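PDB 6TYJ: hemerythrin HHE cation binding domain protein from Mycobacterium kansasii, which binds metal ions in a hemerythrin-like helical bundle, here loaded with zinc, and is probably a non-haem diiron protein when it carries iron. Local coordinates for residues His19-Ile30 with Leu43-His54. Residues are numbered along the deposited sequence; the frame is centred on the assembly and turned at random.
Sequences HHVVIKGLGRKI and LFDELLIELDIH. With ZN (zinc ion), chain B; ZN (zinc ion), chain E.
H19 lies between E50 and H54 and bonds to both through the edge of its imidazole. A chi1 of -157°, roughly anti to the backbone N, swings the ring across to the facing helix. There NE2 donates almost straight to E50 OE1 at 2.8 Å, which accepts on its anti lone pair, and the carboxylate plane stands nearly perpendicular to the ring. On the same ring, ND1 accepts from H54 ND1 at 2.9 Å in a more bent bond, tilted from both ring planes. The H54 ring, likewise carried over by a chi1 of -173°, spends its other nitrogen on zinc: NE2 binds the metal at 2.1 Å, as does H20 NE2, the two rings meeting rim to rim with planes 52° apart. E58, H114 and E118 complete this zinc site, and E119 holds H20 ND1. I23 reaches in with CD1 over one face of H54, a CH-pi contact 3.9 Å from the ring centroid.

The antiparallel helices, axes 9.4 Å apart, mesh as knobs into holes: L26 enters among L43, E46, L47 and E50, while E50 enters among H19, V22, I23 and L26. I30 extends the apolar seam, CG1 against L43 CB and CD1 at 3.7 Å from L47 CD2. On the outer side, another zinc lies at a long 2.5 Å from E46 OE2, and a water on it accepts from K29 NZ.

The chain E50–H19–H54–zinc makes H19 a second-shell residue that fixes the rotation of a metal ligand in this hemerythrin-type bundle; E50 OE1 is shared with R151, which probably moderates any electron density passed through H19 to H54.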
# COMPACT_ATOMS: atom_id res chain seq x y z
N HIS A 19 -6.70 -5.70 -3.02
CA HIS A 19 -6.33 -4.35 -2.60
C HIS A 19 -5.26 -3.75 -3.51
O HIS A 19 -5.26 -2.53 -3.74
CB HIS A 19 -5.87 -4.35 -1.14
CG HIS A 19 -6.00 -3.00 -0.51
ND1 HIS A 19 -5.04 -2.46 0.33
CD2 HIS A 19 -6.97 -2.06 -0.62
CE1 HIS A 19 -5.43 -1.27 0.72
NE2 HIS A 19 -6.59 -0.99 0.16
N HIS A 20 -4.37 -4.58 -4.08
CA HIS A 20 -3.43 -4.08 -5.08
C HIS A 20 -4.18 -3.51 -6.29
O HIS A 20 -3.77 -2.49 -6.84
CB HIS A 20 -2.47 -5.18 -5.56
CG HIS A 20 -1.40 -5.55 -4.57
ND1 HIS A 20 -0.74 -6.76 -4.63
CD2 HIS A 20 -0.86 -4.87 -3.53
CE1 HIS A 20 0.13 -6.83 -3.63
NE2 HIS A 20 0.11 -5.69 -2.97
N VAL A 21 -5.28 -4.16 -6.70
CA VAL A 21 -6.10 -3.66 -7.80
C VAL A 21 -6.68 -2.29 -7.47
O VAL A 21 -6.70 -1.38 -8.32
CB VAL A 21 -7.23 -4.66 -8.14
CG1 VAL A 21 -8.25 -4.01 -9.04
CG2 VAL A 21 -6.65 -5.92 -8.76
N VAL A 22 -7.17 -2.13 -6.24
CA VAL A 22 -7.68 -0.84 -5.77
C VAL A 22 -6.60 0.23 -5.87
O VAL A 22 -6.84 1.33 -6.37
CB VAL A 22 -8.19 -0.96 -4.32
CG1 VAL A 22 -8.32 0.44 -3.68
CG2 VAL A 22 -9.53 -1.69 -4.28
N ILE A 23 -5.42 -0.08 -5.36
CA ILE A 23 -4.33 0.90 -5.32
C ILE A 23 -3.91 1.27 -6.73
O ILE A 23 -3.72 2.45 -7.05
CB ILE A 23 -3.16 0.33 -4.49
CG1 ILE A 23 -3.56 0.37 -3.01
CG2 ILE A 23 -1.87 1.13 -4.78
CD1 ILE A 23 -2.67 -0.50 -2.14
N LYS A 24 -3.75 0.27 -7.60
CA LYS A 24 -3.41 0.54 -8.99
C LYS A 24 -4.50 1.37 -9.65
O LYS A 24 -4.20 2.28 -10.45
CB LYS A 24 -3.19 -0.78 -9.74
CG LYS A 24 -2.79 -0.61 -11.20
CD LYS A 24 -2.67 -1.95 -11.91
CE LYS A 24 -2.43 -1.74 -13.40
NZ LYS A 24 -2.55 -3.02 -14.16
N GLY A 25 -5.76 1.10 -9.31
CA GLY A 25 -6.85 1.86 -9.91
C GLY A 25 -6.82 3.32 -9.50
O GLY A 25 -7.03 4.21 -10.34
N LEU A 26 -6.55 3.58 -8.22
CA LEU A 26 -6.39 4.96 -7.77
C LEU A 26 -5.22 5.62 -8.48
O LEU A 26 -5.31 6.78 -8.88
CB LEU A 26 -6.19 5.02 -6.26
CG LEU A 26 -7.50 4.90 -5.49
CD1 LEU A 26 -7.19 4.61 -4.01
CD2 LEU A 26 -8.35 6.15 -5.60
N GLY A 27 -4.10 4.90 -8.64
CA GLY A 27 -2.96 5.45 -9.36
C GLY A 27 -3.29 5.83 -10.79
O GLY A 27 -2.81 6.85 -11.29
N ARG A 28 -4.10 5.02 -11.47
CA ARG A 28 -4.52 5.34 -12.83
C ARG A 28 -5.44 6.56 -12.85
O ARG A 28 -5.28 7.46 -13.69
CB ARG A 28 -5.19 4.10 -13.45
CG ARG A 28 -5.80 4.30 -14.83
CD ARG A 28 -6.41 3.01 -15.37
NE ARG A 28 -7.49 2.48 -14.54
CZ ARG A 28 -7.37 1.50 -13.64
NH1 ARG A 28 -6.19 0.91 -13.43
NH2 ARG A 28 -8.43 1.09 -12.95
N LYS A 29 -6.38 6.65 -11.89
CA LYS A 29 -7.27 7.81 -11.85
C LYS A 29 -6.49 9.09 -11.56
O LYS A 29 -6.77 10.15 -12.16
CB LYS A 29 -8.37 7.62 -10.79
CG LYS A 29 -9.34 6.52 -11.11
CD LYS A 29 -10.59 6.64 -10.27
CE LYS A 29 -11.40 7.86 -10.68
NZ LYS A 29 -12.80 7.76 -10.19
N ILE A 30 -5.53 9.03 -10.65
CA ILE A 30 -4.67 10.18 -10.39
C ILE A 30 -3.96 10.60 -11.67
O ILE A 30 -4.00 11.78 -12.05
CB ILE A 30 -3.67 9.85 -9.27
CG1 ILE A 30 -4.45 9.67 -7.98
CG2 ILE A 30 -2.62 10.97 -9.16
CD1 ILE A 30 -3.64 8.97 -6.90
N LEU A 43 -8.04 12.48 -5.05
CA LEU A 43 -7.65 11.11 -5.36
C LEU A 43 -6.32 10.76 -4.71
O LEU A 43 -6.12 9.63 -4.23
CB LEU A 43 -7.58 10.96 -6.88
CG LEU A 43 -8.92 10.81 -7.61
CD1 LEU A 43 -8.58 10.99 -9.11
CD2 LEU A 43 -9.61 9.47 -7.36
N PHE A 44 -5.38 11.72 -4.66
CA PHE A 44 -4.11 11.44 -4.03
C PHE A 44 -4.28 11.18 -2.53
O PHE A 44 -3.65 10.27 -1.99
CB PHE A 44 -3.13 12.58 -4.26
CG PHE A 44 -1.77 12.31 -3.72
CD1 PHE A 44 -1.00 11.28 -4.25
CD2 PHE A 44 -1.24 13.09 -2.68
CE1 PHE A 44 0.28 11.01 -3.73
CE2 PHE A 44 0.05 12.83 -2.19
CZ PHE A 44 0.80 11.80 -2.72
N ASP A 45 -5.11 11.98 -1.85
CA ASP A 45 -5.42 11.67 -0.44
C ASP A 45 -6.00 10.28 -0.30
O ASP A 45 -5.71 9.56 0.69
CB ASP A 45 -6.40 12.68 0.12
CG ASP A 45 -5.78 14.02 0.45
OD1 ASP A 45 -4.53 14.15 0.47
OD2 ASP A 45 -6.57 14.94 0.71
N GLU A 46 -6.90 9.89 -1.21
CA GLU A 46 -7.51 8.56 -1.12
C GLU A 46 -6.45 7.48 -1.25
O GLU A 46 -6.47 6.48 -0.51
CB GLU A 46 -8.57 8.39 -2.21
CG GLU A 46 -9.78 9.29 -2.02
CD GLU A 46 -10.75 9.23 -3.18
OE1 GLU A 46 -11.14 8.11 -3.59
OE2 GLU A 46 -11.12 10.30 -3.69
N LEU A 47 -5.48 7.70 -2.15
CA LEU A 47 -4.37 6.76 -2.30
C LEU A 47 -3.54 6.67 -1.03
O LEU A 47 -3.15 5.57 -0.61
CB LEU A 47 -3.49 7.18 -3.49
CG LEU A 47 -2.21 6.34 -3.67
CD1 LEU A 47 -2.53 4.85 -3.88
CD2 LEU A 47 -1.41 6.87 -4.89
N LEU A 48 -3.27 7.81 -0.39
CA LEU A 48 -2.47 7.79 0.84
C LEU A 48 -3.18 6.96 1.90
O LEU A 48 -2.52 6.24 2.67
CB LEU A 48 -2.21 9.21 1.35
CG LEU A 48 -1.29 10.12 0.52
CD1 LEU A 48 -1.22 11.52 1.11
CD2 LEU A 48 0.12 9.49 0.36
N ILE A 49 -4.51 7.10 2.02
CA ILE A 49 -5.26 6.30 3.00
C ILE A 49 -5.10 4.82 2.71
O ILE A 49 -4.76 4.01 3.60
CB ILE A 49 -6.74 6.72 2.99
CG1 ILE A 49 -6.89 8.15 3.54
CG2 ILE A 49 -7.62 5.70 3.73
CD1 ILE A 49 -8.25 8.75 3.31
N GLU A 50 -5.34 4.41 1.45
CA GLU A 50 -5.26 3.00 1.11
C GLU A 50 -3.84 2.48 1.26
O GLU A 50 -3.64 1.35 1.69
CB GLU A 50 -5.79 2.76 -0.33
CG GLU A 50 -7.27 3.12 -0.47
CD GLU A 50 -8.15 2.49 0.59
OE1 GLU A 50 -8.10 1.25 0.76
OE2 GLU A 50 -8.93 3.23 1.22
N LEU A 51 -2.84 3.30 0.93
CA LEU A 51 -1.45 2.88 1.07
C LEU A 51 -1.10 2.66 2.54
O LEU A 51 -0.49 1.64 2.88
CB LEU A 51 -0.51 3.91 0.44
CG LEU A 51 1.00 3.68 0.56
CD1 LEU A 51 1.37 2.25 0.18
CD2 LEU A 51 1.79 4.69 -0.28
N ASP A 52 -1.46 3.62 3.39
CA ASP A 52 -1.26 3.48 4.84
C ASP A 52 -1.78 2.15 5.34
O ASP A 52 -1.05 1.39 6.00
CB ASP A 52 -1.98 4.64 5.55
CG ASP A 52 -1.86 4.61 7.06
OD1 ASP A 52 -0.90 4.02 7.57
OD2 ASP A 52 -2.74 5.17 7.72
N ILE A 53 -3.03 1.83 5.03
CA ILE A 53 -3.60 0.63 5.63
C ILE A 53 -3.05 -0.63 4.97
O ILE A 53 -2.96 -1.69 5.62
CB ILE A 53 -5.13 0.67 5.60
CG1 ILE A 53 -5.69 0.49 4.21
CG2 ILE A 53 -5.64 1.99 6.18
CD1 ILE A 53 -7.20 0.84 4.19
N HIS A 54 -2.64 -0.53 3.71
CA HIS A 54 -2.08 -1.68 3.01
C HIS A 54 -0.77 -2.13 3.62
O HIS A 54 -0.59 -3.32 3.92
CB HIS A 54 -1.87 -1.31 1.55
CG HIS A 54 -1.46 -2.47 0.71
ND1 HIS A 54 -2.35 -3.40 0.24
CD2 HIS A 54 -0.24 -2.85 0.25
CE1 HIS A 54 -1.71 -4.30 -0.48
NE2 HIS A 54 -0.43 -4.00 -0.48
ZN ZN B . 1.11 -5.25 -1.19
ZN ZN E . -12.65 9.71 -5.63
O HOH W 1 -13.53 8.89 -7.80